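Local coordinates for SusD superfamily protein (Bacteroides thetaiotaomicron VPI-5482, PDB 3HDX), which probably binds polysaccharide at the outer membrane, as a SusD-family partner in carbohydrate uptake, at residues A232-I237 and T361-I366; A376-T381 and N407-L412. All coordinates share one frame; numbering follows the deposited sequence.

Both contacts involve the helix 363-376, one at each end, and they follow one another along the chain: contact 1 closes at the start of this helix, and contact 2 opens where it ends and turns into helix 380-391. Their centres are 23 Å apart and their nearest atoms about 12 Å apart, so they do not touch. Contact 1 is buried and long-range in sequence, bringing the loop before helix 237-241 onto the helix start. Contact 2 lies further from the chain centre and joins the turn between two helices to the start of helix 409-423. Together they tie both ends of one helix into the mainly helical SusD-type fold.

Contact 1. Residues A232-I237 and T361-I366; sequences AKYTSI and TRLEDI
Glu364, in the first turn of helix 363-376, reaches across to the irregular segment 232-237, which leads from helix 213-226 to helix 237-241 in this largely helical SusD-type fold. From CB its chain sets out beside the backbone N, with CG anti to the carbonyl carbon, and then bends at chi2 (78°), so that it slides past the Tyr234 side chain in the opposite direction. CG passes the rim of the Tyr234 ring, 4.1 Å from Tyr234 CD1. The carboxylate beyond it stands almost perpendicular to that ring, the planes 89° apart, with OE2 near the ring plane at its edge. OE2 accepts a nearly straight bond from Thr235 N (2.8 Å, 165°), using its syn lone pair. The other oxygen, OE1, is 2.9 Å from Arg362 NH1 in a salt bridge whose hydrogen bond is weak because it is bent. Arg362 also pairs with Glu423 and Glu427, so it ties the helix start to the end of helix 409-423 and the residues just beyond. OE1 lies 2.7 Å from a water as well, and that water joins it to Lys233 O and Thr235 OG1. A second water links the same Lys233 O to the start of the helix.

Leu363 supplies the apolar side. Its CB lies over one face of the Tyr234 ring, displaced toward the rim and 3.8 Å from Tyr234 CE1, in a CH-pi contact, while the ring's OH is hydrogen-bonded to Thr367 OG1 one turn further along the helix. In the conformer described, Leu363 CD1 comes within 3.5 Å of Ala232 O. The backbone N of Leu363 donates to the second water at 2.8 Å.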
loop_
_atom_site.group_PDB
_atom_site.type_symbol
_atom_site.label_atom_id
_atom_site.label_comp_id
_atom_site.label_asym_id
_atom_site.label_seq_id
_atom_site.Cartn_x
_atom_site.Cartn_y
_atom_site.Cartn_z
ATOM N N ALA A 232 -7.930 -4.748 -14.908
ATOM C CA ALA A 232 -7.323 -3.548 -14.342
ATOM C C ALA A 232 -7.075 -2.546 -15.468
ATOM O O ALA A 232 -6.579 -2.898 -16.544
ATOM C CB ALA A 232 -6.023 -3.866 -13.602
ATOM N N LYS A 233 -7.413 -1.298 -15.189
ATOM C CA LYS A 233 -7.321 -0.195 -16.151
ATOM C C LYS A 233 -6.704 1.026 -15.500
ATOM O O LYS A 233 -6.515 1.070 -14.277
ATOM C CB LYS A 233 -8.741 0.165 -16.620
ATOM C CG LYS A 233 -9.500 -0.996 -17.290
ATOM C CD LYS A 233 -10.930 -0.656 -17.657
ATOM C CE LYS A 233 -11.630 -1.825 -18.343
ATOM N NZ LYS A 233 -13.051 -1.478 -18.620
ATOM N N TYR A 234 -6.403 2.012 -16.334
ATOM C CA TYR A 234 -6.056 3.336 -15.861
ATOM C C TYR A 234 -7.381 4.032 -15.526
ATOM O O TYR A 234 -8.380 3.928 -16.271
ATOM C CB TYR A 234 -5.267 4.108 -16.911
ATOM C CG TYR A 234 -3.894 3.507 -17.160
ATOM C CD1 TYR A 234 -2.812 3.789 -16.329
ATOM C CD2 TYR A 234 -3.671 2.630 -18.236
ATOM C CE1 TYR A 234 -1.568 3.244 -16.563
ATOM C CE2 TYR A 234 -2.414 2.085 -18.486
ATOM C CZ TYR A 234 -1.356 2.414 -17.630
ATOM O OH TYR A 234 -0.149 1.833 -17.866
ATOM N N THR A 235 -7.378 4.758 -14.432
ATOM C CA THR A 235 -8.585 5.355 -13.873
ATOM C C THR A 235 -8.630 6.862 -14.183
ATOM O O THR A 235 -7.623 7.579 -14.029
ATOM C CB THR A 235 -8.665 5.080 -12.345
ATOM O OG1 THR A 235 -8.607 3.672 -12.087
ATOM C CG2 THR A 235 -9.920 5.676 -11.706
ATOM N N SER A 236 -9.787 7.325 -14.649
ATOM C CA SER A 236 -9.993 8.740 -14.881
ATOM C C SER A 236 -10.048 9.477 -13.544
ATOM O O SER A 236 -10.314 8.886 -12.467
ATOM C CB SER A 236 -11.319 8.965 -15.622
ATOM O OG SER A 236 -12.441 8.686 -14.784
ATOM N N ILE A 237 -9.804 10.782 -13.592
ATOM C CA ILE A 237 -9.850 11.573 -12.352
ATOM C C ILE A 237 -11.224 11.470 -11.648
ATOM O O ILE A 237 -11.278 11.375 -10.418
ATOM C CB ILE A 237 -9.388 13.046 -12.562
ATOM C CG1 ILE A 237 -9.184 13.733 -11.196
ATOM C CG2 ILE A 237 -10.389 13.805 -13.486
ATOM C CD1 ILE A 237 -8.086 13.116 -10.292
ATOM N N THR A 361 -1.967 -0.767 -4.532
ATOM C CA THR A 361 -1.476 -0.465 -5.862
ATOM C C THR A 361 -2.564 -0.555 -6.913
ATOM O O THR A 361 -3.628 -1.150 -6.735
ATOM C CB THR A 361 -0.271 -1.355 -6.243
ATOM O OG1 THR A 361 0.359 -0.854 -7.438
ATOM C CG2 THR A 361 -0.645 -2.826 -6.418
ATOM N N ARG A 362 -2.241 0.070 -8.020
ATOM C CA ARG A 362 -3.067 0.231 -9.188
ATOM C C ARG A 362 -2.134 0.519 -10.365
ATOM O O ARG A 362 -0.936 0.783 -10.178
ATOM C CB ARG A 362 -4.109 1.344 -8.993
ATOM C CG ARG A 362 -3.534 2.709 -8.591
ATOM C CD ARG A 362 -4.696 3.611 -8.138
ATOM N NE ARG A 362 -4.279 4.942 -7.675
ATOM C CZ ARG A 362 -4.154 6.014 -8.453
ATOM N NH1 ARG A 362 -4.300 5.943 -9.765
ATOM N NH2 ARG A 362 -3.833 7.173 -7.912
ATOM N N LEU A 363 -2.689 0.518 -11.580
ATOM C CA LEU A 363 -1.843 0.648 -12.778
ATOM C C LEU A 363 -0.956 1.878 -12.810
ATOM O O LEU A 363 0.190 1.816 -13.264
ATOM C CB LEU A 363 -2.621 0.516 -14.103
ATOM C CG LEU A 363 -2.824 -0.935 -14.555
ATOM C CD1 LEU A 363 -3.779 -1.005 -15.744
ATOM C CD2 LEU A 363 -1.524 -1.642 -14.869
ATOM N N GLU A 364 -1.448 2.992 -12.285
ATOM C CA GLU A 364 -0.648 4.232 -12.323
ATOM C C GLU A 364 0.624 4.093 -11.464
ATOM O O GLU A 364 1.699 4.599 -11.823
ATOM C CB GLU A 364 -1.461 5.463 -11.884
ATOM C CG GLU A 364 -2.602 5.876 -12.840
ATOM C CD GLU A 364 -3.866 5.050 -12.760
ATOM O OE1 GLU A 364 -3.937 4.085 -11.943
ATOM O OE2 GLU A 364 -4.805 5.401 -13.496
ATOM N N ASP A 365 0.477 3.457 -10.305
ATOM C CA ASP A 365 1.623 3.176 -9.419
ATOM C C ASP A 365 2.673 2.332 -10.156
ATOM O O ASP A 365 3.843 2.703 -10.226
ATOM C CB ASP A 365 1.190 2.495 -8.132
ATOM C CG ASP A 365 2.369 1.945 -7.334
ATOM O OD1 ASP A 365 3.379 2.675 -7.177
ATOM O OD2 ASP A 365 2.290 0.767 -6.886
ATOM N N ILE A 366 2.217 1.205 -10.706
ATOM C CA ILE A 366 3.110 0.269 -11.371
ATOM C C ILE A 366 3.774 0.888 -12.620
ATOM O O ILE A 366 4.942 0.639 -12.890
ATOM C CB ILE A 366 2.388 -1.054 -11.705
ATOM C CG1 ILE A 366 1.889 -1.749 -10.409
ATOM C CG2 ILE A 366 3.289 -2.004 -12.498
ATOM C CD1 ILE A 366 2.920 -2.089 -9.367
HETATM O O HOH W 1 -5.248 -0.572 -12.107
HETATM O O HOH W 2 -6.219 2.606 -11.997
#

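Contact 2. Residues A376-T381 and N407-L412; sequences ALNRST and NNRESL
Arg409, whose side chain runs past Ser380 OG and crosses that of Asn378 at about a right angle, has its guanidinium held by Glu410: Arg409 NH1 donates to Glu410 OE2 at 2.7 Å in a salt bridge, in one of the two conformers of that glutamate. OE2 sits in the guanidinium plane, and its own anti side faces the arginine. The residues opposite form the Schellman motif that ends helix 363-376, with Asn378 at positive phi, before the chain enters helix 380-391. Arg409 NE binds Cys375 O, a carbonyl that also accepts Asn378 N within the motif, so a cationic side chain meets the C-terminal end of a helix, where its charge is probably favourable.

The shape of Arg409 makes this reach possible. CG stands anti to the backbone N (chi1 173°), and the chain stays extended to NE. On the way its methylenes run past the serine, with CG 3.7 Å from Ser380 OG, and its end arrives edge-on near Ala376 O.

One turn further along helix 409-423, Leu412 packs against the CB and backbone O of Ser380, while Arg409 meets its OG; Leu412 also packs on Ala383, Val384 and Leu387 of helix 380-391. At the start of its own helix, Asn408 OD1 caps Ser411 N at 3.0 Å, the donor lying well above the carbonyl plane. Against Ser380, Leu412 CD2 lies 3.8 Å from CB and 3.4 Å from the backbone O.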
loop_
_atom_site.group_PDB
_atom_site.type_symbol
_atom_site.label_atom_id
_atom_site.label_comp_id
_atom_site.label_asym_id
_atom_site.label_seq_id
_atom_site.Cartn_x
_atom_site.Cartn_y
_atom_site.Cartn_z
ATOM N N ALA A 376 16.675 4.067 -13.293
ATOM C CA ALA A 376 17.692 3.424 -12.483
ATOM C C ALA A 376 18.655 2.558 -13.317
ATOM O O ALA A 376 19.856 2.463 -13.023
ATOM C CB ALA A 376 17.067 2.624 -11.323
ATOM N N LEU A 377 18.104 1.953 -14.361
ATOM C CA LEU A 377 18.829 1.120 -15.307
ATOM C C LEU A 377 19.480 1.905 -16.452
ATOM O O LEU A 377 19.989 1.305 -17.393
ATOM C CB LEU A 377 17.854 0.081 -15.880
ATOM C CG LEU A 377 17.251 -0.934 -14.898
ATOM C CD1 LEU A 377 16.041 -1.631 -15.497
ATOM C CD2 LEU A 377 18.328 -1.899 -14.471
ATOM N N ASN A 378 19.506 3.238 -16.342
ATOM C CA ASN A 378 20.088 4.133 -17.352
ATOM C C ASN A 378 19.390 3.981 -18.720
ATOM O O ASN A 378 20.027 4.016 -19.789
ATOM C CB ASN A 378 21.617 3.954 -17.425
ATOM C CG ASN A 378 22.334 5.193 -17.988
ATOM O OD1 ASN A 378 21.845 6.337 -17.894
ATOM N ND2 ASN A 378 23.519 4.965 -18.547
ATOM N N ARG A 379 18.060 3.827 -18.671
ATOM C CA ARG A 379 17.169 3.732 -19.819
ATOM C C ARG A 379 16.094 4.820 -19.717
ATOM O O ARG A 379 14.929 4.615 -19.922
ATOM C CB ARG A 379 16.616 2.319 -19.933
ATOM C CG ARG A 379 17.717 1.317 -20.281
ATOM C CD ARG A 379 17.284 -0.131 -20.000
ATOM N NE ARG A 379 16.081 -0.468 -20.731
ATOM C CZ ARG A 379 15.350 -1.571 -20.531
ATOM N NH1 ARG A 379 15.696 -2.464 -19.599
ATOM N NH2 ARG A 379 14.250 -1.772 -21.231
ATOM N N SER A 380 16.560 6.037 -19.439
ATOM C CA SER A 380 15.679 7.200 -19.256
ATOM C C SER A 380 14.774 7.529 -20.421
ATOM O O SER A 380 13.647 7.908 -20.205
ATOM C CB SER A 380 16.521 8.420 -18.857
ATOM O OG SER A 380 17.213 8.103 -17.682
ATOM N N THR A 381 15.247 7.365 -21.672
ATOM C CA THR A 381 14.417 7.641 -22.826
ATOM C C THR A 381 13.163 6.759 -22.809
ATOM O O THR A 381 12.082 7.208 -23.090
ATOM C CB THR A 381 15.233 7.477 -24.148
ATOM O OG1 THR A 381 16.514 8.130 -24.004
ATOM C CG2 THR A 381 14.466 8.061 -25.285
ATOM N N ASN A 407 18.300 15.746 -21.102
ATOM C CA ASN A 407 18.877 14.409 -21.053
ATOM C C ASN A 407 19.544 14.086 -19.697
ATOM O O ASN A 407 20.450 13.263 -19.626
ATOM C CB ASN A 407 19.841 14.168 -22.249
ATOM C CG ASN A 407 19.118 14.163 -23.612
ATOM O OD1 ASN A 407 17.942 13.879 -23.710
ATOM N ND2 ASN A 407 19.855 14.460 -24.672
ATOM N N ASN A 408 19.037 14.694 -18.628
ATOM C CA ASN A 408 19.588 14.529 -17.277
ATOM C C ASN A 408 18.730 13.470 -16.561
ATOM O O ASN A 408 17.568 13.731 -16.232
ATOM C CB ASN A 408 19.630 15.852 -16.536
ATOM C CG ASN A 408 20.301 15.747 -15.192
ATOM O OD1 ASN A 408 19.937 14.923 -14.382
ATOM N ND2 ASN A 408 21.285 16.619 -14.935
ATOM N N ARG A 409 19.338 12.315 -16.325
ATOM C CA ARG A 409 18.682 11.156 -15.657
ATOM C C ARG A 409 18.116 11.535 -14.286
ATOM O O ARG A 409 16.974 11.188 -13.969
ATOM C CB ARG A 409 19.685 9.978 -15.511
ATOM C CG ARG A 409 19.252 8.758 -14.692
ATOM C CD ARG A 409 20.492 7.782 -14.496
ATOM N NE ARG A 409 20.334 6.732 -13.464
ATOM C CZ ARG A 409 20.648 6.824 -12.153
ATOM N NH1 ARG A 409 21.174 7.932 -11.609
ATOM N NH2 ARG A 409 20.444 5.769 -11.352
ATOM N N GLU A 410 18.879 12.291 -13.503
ATOM C CA GLU A 410 18.455 12.643 -12.150
ATOM C C GLU A 410 17.266 13.637 -12.192
ATOM O O GLU A 410 16.336 13.530 -11.382
ATOM C CB GLU A 410 19.640 13.128 -11.324
ATOM C CG GLU A 410 20.666 12.033 -11.027
ATOM C CD GLU A 410 21.563 11.628 -12.217
ATOM O OE1 GLU A 410 21.879 12.467 -13.108
ATOM O OE2 GLU A 410 21.925 10.442 -12.291
ATOM N N SER A 411 17.263 14.546 -13.170
ATOM C CA SER A 411 16.147 15.492 -13.334
ATOM C C SER A 411 14.865 14.710 -13.633
ATOM O O SER A 411 13.789 15.032 -13.095
ATOM C CB SER A 411 16.389 16.511 -14.465
ATOM O OG SER A 411 17.478 17.375 -14.183
ATOM N N LEU A 412 14.967 13.693 -14.505
ATOM C CA LEU A 412 13.810 12.852 -14.837
ATOM C C LEU A 412 13.370 12.015 -13.631
ATOM O O LEU A 412 12.174 11.911 -13.356
ATOM C CB LEU A 412 14.108 11.991 -16.079
ATOM C CG LEU A 412 12.986 11.011 -16.497
ATOM C CD1 LEU A 412 11.703 11.817 -16.749
ATOM C CD2 LEU A 412 13.359 10.209 -17.757
#